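PDB 1OQ1: protein yesU from Bacillus subtilis, which is of unknown function but has a galectin-like fold, which is consistent with, though no proof of, carbohydrate binding. Local coordinates for residues M4-R17 with V211-R223. Numbering follows the deposited sequence.
Sequences MYKEGACLYRNPLR and VYRDFAVHQAVRR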
HETATM    1  N   MSE A   4       0.272  21.438  -5.543  1.00 23.05           N
HETATM    2  CA  MSE A   4      -0.457  21.059  -6.746  1.00 26.04           C
HETATM    3  C   MSE A   4       0.243  20.033  -7.634  1.00 19.43           C
HETATM    4  O   MSE A   4       1.383  20.233  -8.058  1.00 16.78           O
HETATM    5  CB  MSE A   4      -0.751  22.313  -7.576  1.00 38.95           C
HETATM    6  CG  MSE A   4      -2.201  22.773  -7.557  1.00 53.70           C
HETATM    7 SE   MSE A   4      -3.178  22.203  -9.126  0.95 67.18          SE
HETATM    8  CE  MSE A   4      -3.838  20.513  -8.467  1.00 77.08           C
ATOM      9  N   TYR A   5      -0.455  18.931  -7.903  1.00 13.66           N
ATOM     10  CA  TYR A   5       0.040  17.873  -8.781  1.00 11.08           C
ATOM     11  C   TYR A   5      -1.070  17.459  -9.734  1.00 10.26           C
ATOM     12  O   TYR A   5      -2.247  17.480  -9.371  1.00 11.66           O
ATOM     13  CB  TYR A   5       0.459  16.624  -8.004  1.00 10.05           C
ATOM     14  CG  TYR A   5       1.872  16.649  -7.483  1.00  7.71           C
ATOM     15  CD1 TYR A   5       2.166  17.218  -6.249  1.00  7.33           C
ATOM     16  CD2 TYR A   5       2.916  16.106  -8.229  1.00  8.07           C
ATOM     17  CE1 TYR A   5       3.467  17.247  -5.769  1.00  6.75           C
ATOM     18  CE2 TYR A   5       4.217  16.133  -7.763  1.00  6.32           C
ATOM     19  CZ  TYR A   5       4.486  16.702  -6.531  1.00  7.46           C
ATOM     20  OH  TYR A   5       5.775  16.729  -6.062  1.00  9.41           O
ATOM     21  N   LYS A   6      -0.691  17.089 -10.951  1.00 10.64           N
ATOM     22  CA  LYS A   6      -1.649  16.616 -11.946  1.00 10.71           C
ATOM     23  C   LYS A   6      -1.169  15.245 -12.403  1.00 10.67           C
ATOM     24  O   LYS A   6       0.027  14.954 -12.358  1.00  9.91           O
ATOM     25  CB  LYS A   6      -1.709  17.552 -13.162  1.00 11.07           C
ATOM     26  CG  LYS A   6      -2.372  18.895 -12.911  1.00 11.30           C
ATOM     27  CD  LYS A   6      -3.791  18.727 -12.390  1.00 12.07           C
ATOM     28  CE  LYS A   6      -4.502  20.073 -12.280  1.00 11.57           C
ATOM     29  NZ  LYS A   6      -5.807  19.950 -11.571  1.00  8.88           N
ATOM     30  N   GLU A   7      -2.097  14.397 -12.825  1.00 10.72           N
ATOM     31  CA  GLU A   7      -1.719  13.085 -13.322  1.00 11.49           C
ATOM     32  C   GLU A   7      -1.278  13.250 -14.768  1.00 11.84           C
ATOM     33  O   GLU A   7      -1.932  13.945 -15.543  1.00 13.93           O
ATOM     34  CB  GLU A   7      -2.903  12.119 -13.245  1.00 12.14           C
ATOM     35  CG  GLU A   7      -3.283  11.726 -11.831  1.00 15.13           C
ATOM     36  CD  GLU A   7      -4.457  10.773 -11.792  1.00 17.55           C
ATOM     37  OE1 GLU A   7      -4.422   9.763 -12.518  1.00 17.51           O
ATOM     38  OE2 GLU A   7      -5.416  11.030 -11.030  1.00 20.88           O
ATOM     39  N   GLY A   8      -0.158  12.627 -15.120  1.00 10.44           N
ATOM     40  CA  GLY A   8       0.343  12.706 -16.481  1.00 11.34           C
ATOM     41  C   GLY A   8       0.038  11.438 -17.259  1.00 10.42           C
ATOM     42  O   GLY A   8      -1.057  10.884 -17.152  1.00 10.71           O
ATOM     43  N   ALA A   9       1.009  10.970 -18.037  1.00 10.82           N
ATOM     44  CA  ALA A   9       0.830   9.766 -18.838  1.00  9.90           C
ATOM     45  C   ALA A   9       0.523   8.558 -17.963  1.00 10.30           C
ATOM     46  O   ALA A   9       1.026   8.442 -16.847  1.00  9.31           O
ATOM     47  CB  ALA A   9       2.082   9.501 -19.663  1.00 12.57           C
ATOM     48  N   CYS A  10      -0.311   7.657 -18.470  1.00  9.37           N
ATOM     49  CA  CYS A  10      -0.650   6.454 -17.720  1.00  9.86           C
ATOM     50  C   CYS A  10       0.466   5.443 -17.940  1.00 10.93           C
ATOM     51  O   CYS A  10       0.789   5.105 -19.078  1.00 11.47           O
ATOM     52  CB  CYS A  10      -1.979   5.865 -18.203  1.00 12.09           C
ATOM     53  SG  CYS A  10      -2.497   4.387 -17.280  1.00 14.12           S
ATOM     54  N   LEU A  11       1.055   4.965 -16.851  1.00  8.77           N
ATOM     55  CA  LEU A  11       2.142   4.001 -16.941  1.00 10.31           C
ATOM     56  C   LEU A  11       1.667   2.570 -16.760  1.00 11.19           C
ATOM     57  O   LEU A  11       2.281   1.635 -17.279  1.00 10.86           O
ATOM     58  CB  LEU A  11       3.196   4.299 -15.875  1.00 10.36           C
ATOM     59  CG  LEU A  11       3.794   5.704 -15.889  1.00 11.99           C
ATOM     60  CD1 LEU A  11       4.812   5.832 -14.770  1.00 13.05           C
ATOM     61  CD2 LEU A  11       4.446   5.966 -17.238  1.00 12.47           C
ATOM     62  N   TYR A  12       0.564   2.407 -16.037  1.00 10.27           N
ATOM     63  CA  TYR A  12       0.040   1.080 -15.737  1.00 10.75           C
ATOM     64  C   TYR A  12      -1.393   1.179 -15.235  1.00  9.86           C
ATOM     65  O   TYR A  12      -1.744   2.107 -14.506  1.00  9.78           O
ATOM     66  CB  TYR A  12       0.919   0.454 -14.647  1.00 11.15           C
ATOM     67  CG  TYR A  12       0.510  -0.917 -14.162  1.00 11.04           C
ATOM     68  CD1 TYR A  12       0.941  -2.069 -14.819  1.00 12.20           C
ATOM     69  CD2 TYR A  12      -0.278  -1.064 -13.019  1.00 11.71           C
ATOM     70  CE1 TYR A  12       0.601  -3.338 -14.347  1.00 12.15           C
ATOM     71  CE2 TYR A  12      -0.626  -2.328 -12.542  1.00 10.70           C
ATOM     72  CZ  TYR A  12      -0.182  -3.456 -13.211  1.00 12.46           C
ATOM     73  OH  TYR A  12      -0.517  -4.708 -12.744  1.00 14.31           O
ATOM     74  N   ARG A  13      -2.219   0.220 -15.631  1.00  8.96           N
ATOM     75  CA  ARG A  13      -3.598   0.186 -15.184  1.00  9.80           C
ATOM     76  C   ARG A  13      -4.056  -1.265 -15.143  1.00 10.45           C
ATOM     77  O   ARG A  13      -3.951  -1.991 -16.138  1.00  9.27           O
ATOM     78  CB  ARG A  13      -4.493   0.998 -16.122  1.00 12.17           C
ATOM     79  CG  ARG A  13      -5.955   1.019 -15.700  1.00 16.44           C
ATOM     80  CD  ARG A  13      -6.797   1.836 -16.662  1.00 19.34           C
ATOM     81  NE  ARG A  13      -6.657   3.278 -16.474  1.00 20.57           N
ATOM     82  CZ  ARG A  13      -7.191   3.959 -15.464  1.00 21.78           C
ATOM     83  NH1 ARG A  13      -7.905   3.330 -14.536  1.00 21.64           N
ATOM     84  NH2 ARG A  13      -7.031   5.273 -15.388  1.00 19.11           N
ATOM     85  N   ASN A  14      -4.546  -1.681 -13.982  1.00  8.63           N
ATOM     86  CA  ASN A  14      -5.025  -3.042 -13.777  1.00  7.96           C
ATOM     87  C   ASN A  14      -6.439  -2.973 -13.201  1.00  8.85           C
ATOM     88  O   ASN A  14      -6.642  -2.520 -12.074  1.00  7.19           O
ATOM     89  CB  ASN A  14      -4.104  -3.774 -12.801  1.00  9.21           C
ATOM     90  CG  ASN A  14      -4.382  -5.261 -12.742  1.00  9.50           C
ATOM     91  OD1 ASN A  14      -5.530  -5.693 -12.829  1.00 11.51           O
ATOM     92  ND2 ASN A  14      -3.329  -6.055 -12.583  1.00 10.08           N
ATOM     93  N   PRO A  15      -7.440  -3.413 -13.979  1.00  9.96           N
ATOM     94  CA  PRO A  15      -8.839  -3.396 -13.538  1.00  9.83           C
ATOM     95  C   PRO A  15      -9.109  -4.276 -12.313  1.00  9.39           C
ATOM     96  O   PRO A  15     -10.022  -3.995 -11.530  1.00  8.43           O
ATOM     97  CB  PRO A  15      -9.596  -3.898 -14.771  1.00 11.29           C
ATOM     98  CG  PRO A  15      -8.709  -3.503 -15.907  1.00 12.96           C
ATOM     99  CD  PRO A  15      -7.339  -3.830 -15.387  1.00 11.49           C
ATOM    100  N   LEU A  16      -8.314  -5.335 -12.161  1.00  8.85           N
ATOM    101  CA  LEU A  16      -8.467  -6.285 -11.058  1.00  9.63           C
ATOM    102  C   LEU A  16      -9.872  -6.891 -11.091  1.00 10.48           C
ATOM    103  O   LEU A  16     -10.559  -6.964 -10.067  1.00  8.55           O
ATOM    104  CB  LEU A  16      -8.219  -5.592  -9.710  1.00 10.49           C
ATOM    105  CG  LEU A  16      -6.802  -5.067  -9.447  1.00 10.39           C
ATOM    106  CD1 LEU A  16      -6.762  -4.330  -8.114  1.00 10.22           C
ATOM    107  CD2 LEU A  16      -5.810  -6.223  -9.438  1.00 10.86           C
ATOM    108  N   ARG A  17     -10.286  -7.329 -12.279  1.00 10.89           N
ATOM    109  CA  ARG A  17     -11.616  -7.905 -12.470  1.00 12.26           C
ATOM    110  C   ARG A  17     -11.633  -9.426 -12.617  1.00 13.81           C
ATOM    111  O   ARG A  17     -12.673 -10.056 -12.410  1.00 14.40           O
ATOM    112  CB  ARG A  17     -12.291  -7.271 -13.692  1.00 15.59           C
ATOM    113  CG  ARG A  17     -12.502  -5.768 -13.565  1.00 18.27           C
ATOM    114  CD  ARG A  17     -13.271  -5.176 -14.745  1.00 21.52           C
ATOM    115  NE  ARG A  17     -14.652  -5.648 -14.809  1.00 24.06           N
ATOM    116  CZ  ARG A  17     -15.074  -6.641 -15.587  1.00 25.35           C
ATOM    117  NH1 ARG A  17     -14.221  -7.277 -16.382  1.00 25.30           N
ATOM    118  NH2 ARG A  17     -16.352  -6.997 -15.572  1.00 25.19           N
ATOM    119  N   VAL A 211     -12.187  -5.428  -0.784  1.00  7.54           N
ATOM    120  CA  VAL A 211     -12.297  -5.521  -2.235  1.00  6.82           C
ATOM    121  C   VAL A 211     -11.521  -4.377  -2.868  1.00  7.31           C
ATOM    122  O   VAL A 211     -11.604  -3.233  -2.413  1.00  6.73           O
ATOM    123  CB  VAL A 211     -13.772  -5.448  -2.684  1.00  7.06           C
ATOM    124  CG1 VAL A 211     -13.862  -5.464  -4.204  1.00  7.91           C
ATOM    125  CG2 VAL A 211     -14.549  -6.621  -2.096  1.00  8.97           C
ATOM    126  N   TYR A 212     -10.763  -4.697  -3.912  1.00  7.05           N
ATOM    127  CA  TYR A 212      -9.961  -3.704  -4.616  1.00  8.05           C
ATOM    128  C   TYR A 212     -10.309  -3.693  -6.103  1.00  8.80           C
ATOM    129  O   TYR A 212     -10.612  -4.735  -6.689  1.00  9.22           O
ATOM    130  CB  TYR A 212      -8.468  -4.010  -4.457  1.00  7.26           C
ATOM    131  CG  TYR A 212      -7.999  -4.152  -3.024  1.00  7.23           C
ATOM    132  CD1 TYR A 212      -8.273  -5.304  -2.291  1.00  8.59           C
ATOM    133  CD2 TYR A 212      -7.284  -3.130  -2.400  1.00  8.84           C
ATOM    134  CE1 TYR A 212      -7.846  -5.437  -0.967  1.00  9.24           C
ATOM    135  CE2 TYR A 212      -6.852  -3.252  -1.077  1.00  7.52           C
ATOM    136  CZ  TYR A 212      -7.138  -4.407  -0.370  1.00  8.81           C
ATOM    137  OH  TYR A 212      -6.722  -4.531   0.933  1.00  9.19           O
ATOM    138  N   ARG A 213     -10.246  -2.513  -6.711  1.00  8.87           N
ATOM    139  CA  ARG A 213     -10.549  -2.356  -8.131  1.00 10.15           C
ATOM    140  C   ARG A 213      -9.771  -1.200  -8.753  1.00  8.60           C
ATOM    141  O   ARG A 213      -9.321  -0.298  -8.055  1.00  9.15           O
ATOM    142  CB  ARG A 213     -12.040  -2.080  -8.315  1.00 14.88           C
ATOM    143  CG  ARG A 213     -12.917  -3.300  -8.445  1.00 21.23           C
ATOM    144  CD  ARG A 213     -13.227  -3.548  -9.904  1.00 28.84           C
ATOM    145  NE  ARG A 213     -14.573  -4.082 -10.085  1.00 34.69           N
ATOM    146  CZ  ARG A 213     -15.207  -4.117 -11.250  1.00 37.31           C
ATOM    147  NH1 ARG A 213     -14.616  -3.646 -12.341  1.00 38.91           N
ATOM    148  NH2 ARG A 213     -16.433  -4.624 -11.325  1.00 38.67           N
ATOM    149  N   ASP A 214      -9.626  -1.249 -10.073  1.00  8.84           N
ATOM    150  CA  ASP A 214      -8.959  -0.208 -10.857  1.00 10.20           C
ATOM    151  C   ASP A 214      -7.691   0.397 -10.270  1.00  9.48           C
ATOM    152  O   ASP A 214      -7.655   1.580  -9.924  1.00  9.92           O
ATOM    153  CB  ASP A 214      -9.951   0.920 -11.167  1.00 14.10           C
ATOM    154  CG  ASP A 214     -11.224   0.412 -11.827  1.00 18.35           C
ATOM    155  OD1 ASP A 214     -11.149  -0.567 -12.597  1.00 20.46           O
ATOM    156  OD2 ASP A 214     -12.298   1.002 -11.582  1.00 19.71           O
ATOM    157  N   PHE A 215      -6.653  -0.425 -10.177  1.00  8.53           N
ATOM    158  CA  PHE A 215      -5.354  -0.017  -9.661  1.00  9.56           C
ATOM    159  C   PHE A 215      -4.572   0.611 -10.821  1.00  9.79           C
ATOM    160  O   PHE A 215      -4.316  -0.044 -11.833  1.00 10.93           O
ATOM    161  CB  PHE A 215      -4.642  -1.257  -9.112  1.00  9.75           C
ATOM    162  CG  PHE A 215      -3.184  -1.059  -8.807  1.00  9.99           C
ATOM    163  CD1 PHE A 215      -2.743   0.052  -8.097  1.00 11.28           C
ATOM    164  CD2 PHE A 215      -2.255  -2.021  -9.192  1.00 11.79           C
ATOM    165  CE1 PHE A 215      -1.397   0.205  -7.773  1.00 12.23           C
ATOM    166  CE2 PHE A 215      -0.904  -1.882  -8.873  1.00 13.99           C
ATOM    167  CZ  PHE A 215      -0.475  -0.762  -8.160  1.00 13.50           C
ATOM    168  N   ALA A 216      -4.200   1.879 -10.680  1.00  7.26           N
ATOM    169  CA  ALA A 216      -3.475   2.558 -11.754  1.00  5.99           C
ATOM    170  C   ALA A 216      -2.312   3.402 -11.257  1.00  5.90           C
ATOM    171  O   ALA A 216      -2.304   3.849 -10.112  1.00  6.50           O
ATOM    172  CB  ALA A 216      -4.437   3.429 -12.546  1.00  5.96           C
ATOM    173  N   VAL A 217      -1.336   3.609 -12.138  1.00  6.78           N
ATOM    174  CA  VAL A 217      -0.159   4.416 -11.836  1.00  6.69           C
ATOM    175  C   VAL A 217       0.059   5.404 -12.984  1.00  8.63           C
ATOM    176  O   VAL A 217       0.198   5.004 -14.141  1.00  9.52           O
ATOM    177  CB  VAL A 217       1.116   3.538 -11.686  1.00  9.14           C
ATOM    178  CG1 VAL A 217       2.310   4.407 -11.311  1.00  9.49           C
ATOM    179  CG2 VAL A 217       0.896   2.469 -10.632  1.00  7.44           C
ATOM    180  N   HIS A 218       0.072   6.693 -12.661  1.00  7.60           N
ATOM    181  CA  HIS A 218       0.289   7.741 -13.656  1.00  7.94           C
ATOM    182  C   HIS A 218       1.537   8.533 -13.285  1.00  8.78           C
ATOM    183  O   HIS A 218       1.982   8.509 -12.137  1.00  7.54           O
ATOM    184  CB  HIS A 218      -0.902   8.711 -13.693  1.00  8.81           C
ATOM    185  CG  HIS A 218      -2.157   8.125 -14.265  1.00  9.33           C
ATOM    186  ND1 HIS A 218      -2.582   8.384 -15.552  1.00 11.35           N
ATOM    187  CD2 HIS A 218      -3.089   7.309 -13.718  1.00  7.81           C
ATOM    188  CE1 HIS A 218      -3.723   7.754 -15.771  1.00  7.61           C
ATOM    189  NE2 HIS A 218      -4.052   7.095 -14.675  1.00 11.59           N
ATOM    190  N   GLN A 219       2.102   9.234 -14.263  1.00  8.72           N
ATOM    191  CA  GLN A 219       3.274  10.067 -14.018  1.00 10.11           C
ATOM    192  C   GLN A 219       2.798  11.225 -13.147  1.00  9.56           C
ATOM    193  O   GLN A 219       1.691  11.726 -13.339  1.00  9.99           O
ATOM    194  CB  GLN A 219       3.810  10.633 -15.336  1.00 15.79           C
ATOM    195  CG  GLN A 219       4.634   9.678 -16.173  1.00 26.86           C
ATOM    196  CD  GLN A 219       6.026   9.474 -15.612  1.00 33.92           C
ATOM    197  OE1 GLN A 219       6.699  10.435 -15.234  1.00 39.15           O
ATOM    198  NE2 GLN A 219       6.472   8.225 -15.564  1.00 38.72           N
ATOM    199  N   ALA A 220       3.615  11.643 -12.186  1.00  8.64           N
ATOM    200  CA  ALA A 220       3.238  12.763 -11.327  1.00  8.77           C
ATOM    201  C   ALA A 220       3.745  14.053 -11.961  1.00  9.76           C
ATOM    202  O   ALA A 220       4.936  14.186 -12.240  1.00 11.44           O
ATOM    203  CB  ALA A 220       3.839  12.595  -9.933  1.00  7.58           C
ATOM    204  N   VAL A 221       2.837  14.995 -12.193  1.00  8.65           N
ATOM    205  CA  VAL A 221       3.203  16.273 -12.789  1.00  9.69           C
ATOM    206  C   VAL A 221       3.106  17.370 -11.741  1.00 10.16           C
ATOM    207  O   VAL A 221       2.014  17.732 -11.298  1.00  9.86           O
ATOM    208  CB  VAL A 221       2.281  16.622 -13.973  1.00 10.18           C
ATOM    209  CG1 VAL A 221       2.668  17.980 -14.548  1.00 11.40           C
ATOM    210  CG2 VAL A 221       2.382  15.545 -15.035  1.00 11.07           C
ATOM    211  N   ARG A 222       4.256  17.903 -11.345  1.00 10.46           N
ATOM    212  CA  ARG A 222       4.287  18.952 -10.338  1.00 13.82           C
ATOM    213  C   ARG A 222       4.041  20.311 -10.970  1.00 14.80           C
ATOM    214  O   ARG A 222       4.704  20.683 -11.936  1.00 15.24           O
ATOM    215  CB  ARG A 222       5.636  18.948  -9.611  1.00 16.92           C
ATOM    216  CG  ARG A 222       5.731  19.972  -8.502  1.00 19.79           C
ATOM    217  CD  ARG A 222       7.032  19.857  -7.727  1.00 24.25           C
ATOM    218  NE  ARG A 222       8.201  19.907  -8.596  1.00 27.00           N
ATOM    219  CZ  ARG A 222       9.392  20.360  -8.217  1.00 28.14           C
ATOM    220  NH1 ARG A 222       9.571  20.807  -6.982  1.00 30.54           N
ATOM    221  NH2 ARG A 222      10.405  20.363  -9.070  1.00 29.50           N
ATOM    222  N   ARG A 223       3.076  21.047 -10.430  1.00 14.50           N
ATOM    223  CA  ARG A 223       2.758  22.375 -10.942  1.00 15.08           C
ATOM    224  C   ARG A 223       3.466  23.442 -10.105  1.00 17.39           C
ATOM    225  O   ARG A 223       3.967  23.094  -9.018  1.00 19.74           O
ATOM    226  CB  ARG A 223       1.241  22.600 -10.910  1.00 14.33           C
ATOM    227  CG  ARG A 223       0.467  21.858 -12.005  1.00 12.09           C
ATOM    228  CD  ARG A 223       0.837  22.383 -13.389  1.00 12.49           C
ATOM    229  NE  ARG A 223       0.126  21.700 -14.470  1.00  9.82           N
ATOM    230  CZ  ARG A 223      -1.169  21.842 -14.734  1.00 11.35           C
ATOM    231  NH1 ARG A 223      -1.916  22.650 -13.992  1.00  9.99           N
ATOM    232  NH2 ARG A 223      -1.717  21.180 -15.748  1.00 10.06           N
ATOM    233  OXT ARG A 223       3.514  24.616 -10.533  1.00 18.46           O
TER
HETATM  234  O   HOH W   1       3.460  21.731  -6.846  1.00 21.96           O
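Tyr-212 CB meets Leu-16 CD1 as the two side chains run alongside each other. The same methyl reaches Phe-215 CB at 3.9 Å. Phe-215 exchanges two backbone hydrogen bonds with Asn-14. Phe-215 CE2 lies 3.7 Å from Tyr-12 CE2, and the two rings meet obliquely, their planes 68° apart. Tyr-12 OH accepts from Asn-14 ND2, which also bonds Asp-21 O, and Asn-14 OD1 closes an Asx turn with Leu-16 N. The methyl of Ala-216 sits over one face of the Arg-13 guanidinium. Val-217 O takes two bonds, from Leu-11 N at 2.8 Å and Tyr-12 N at 3.2 Å. With chi1 at -70° the His-218 side chain turns its ring in between Cys-10 SG over one face and Glu-7 OE1 over the other, while ND1 gives Gly-8 O a weak bond of 3.3 Å. Gln-219 bonds Gly-8 and Ala-9 through its backbone. Arg-222 packs its CB against Tyr-5 CE2 at 3.7 Å; Tyr-5 OH bonds Asp-168. Arg-223 lays its guanidinium over Lys-6 CG. The pairing joins the N- and C-terminal strands antiparallel, with a classic beta bulge at Leu-11 and Tyr-12, in the beta sandwich of a galectin-like fold.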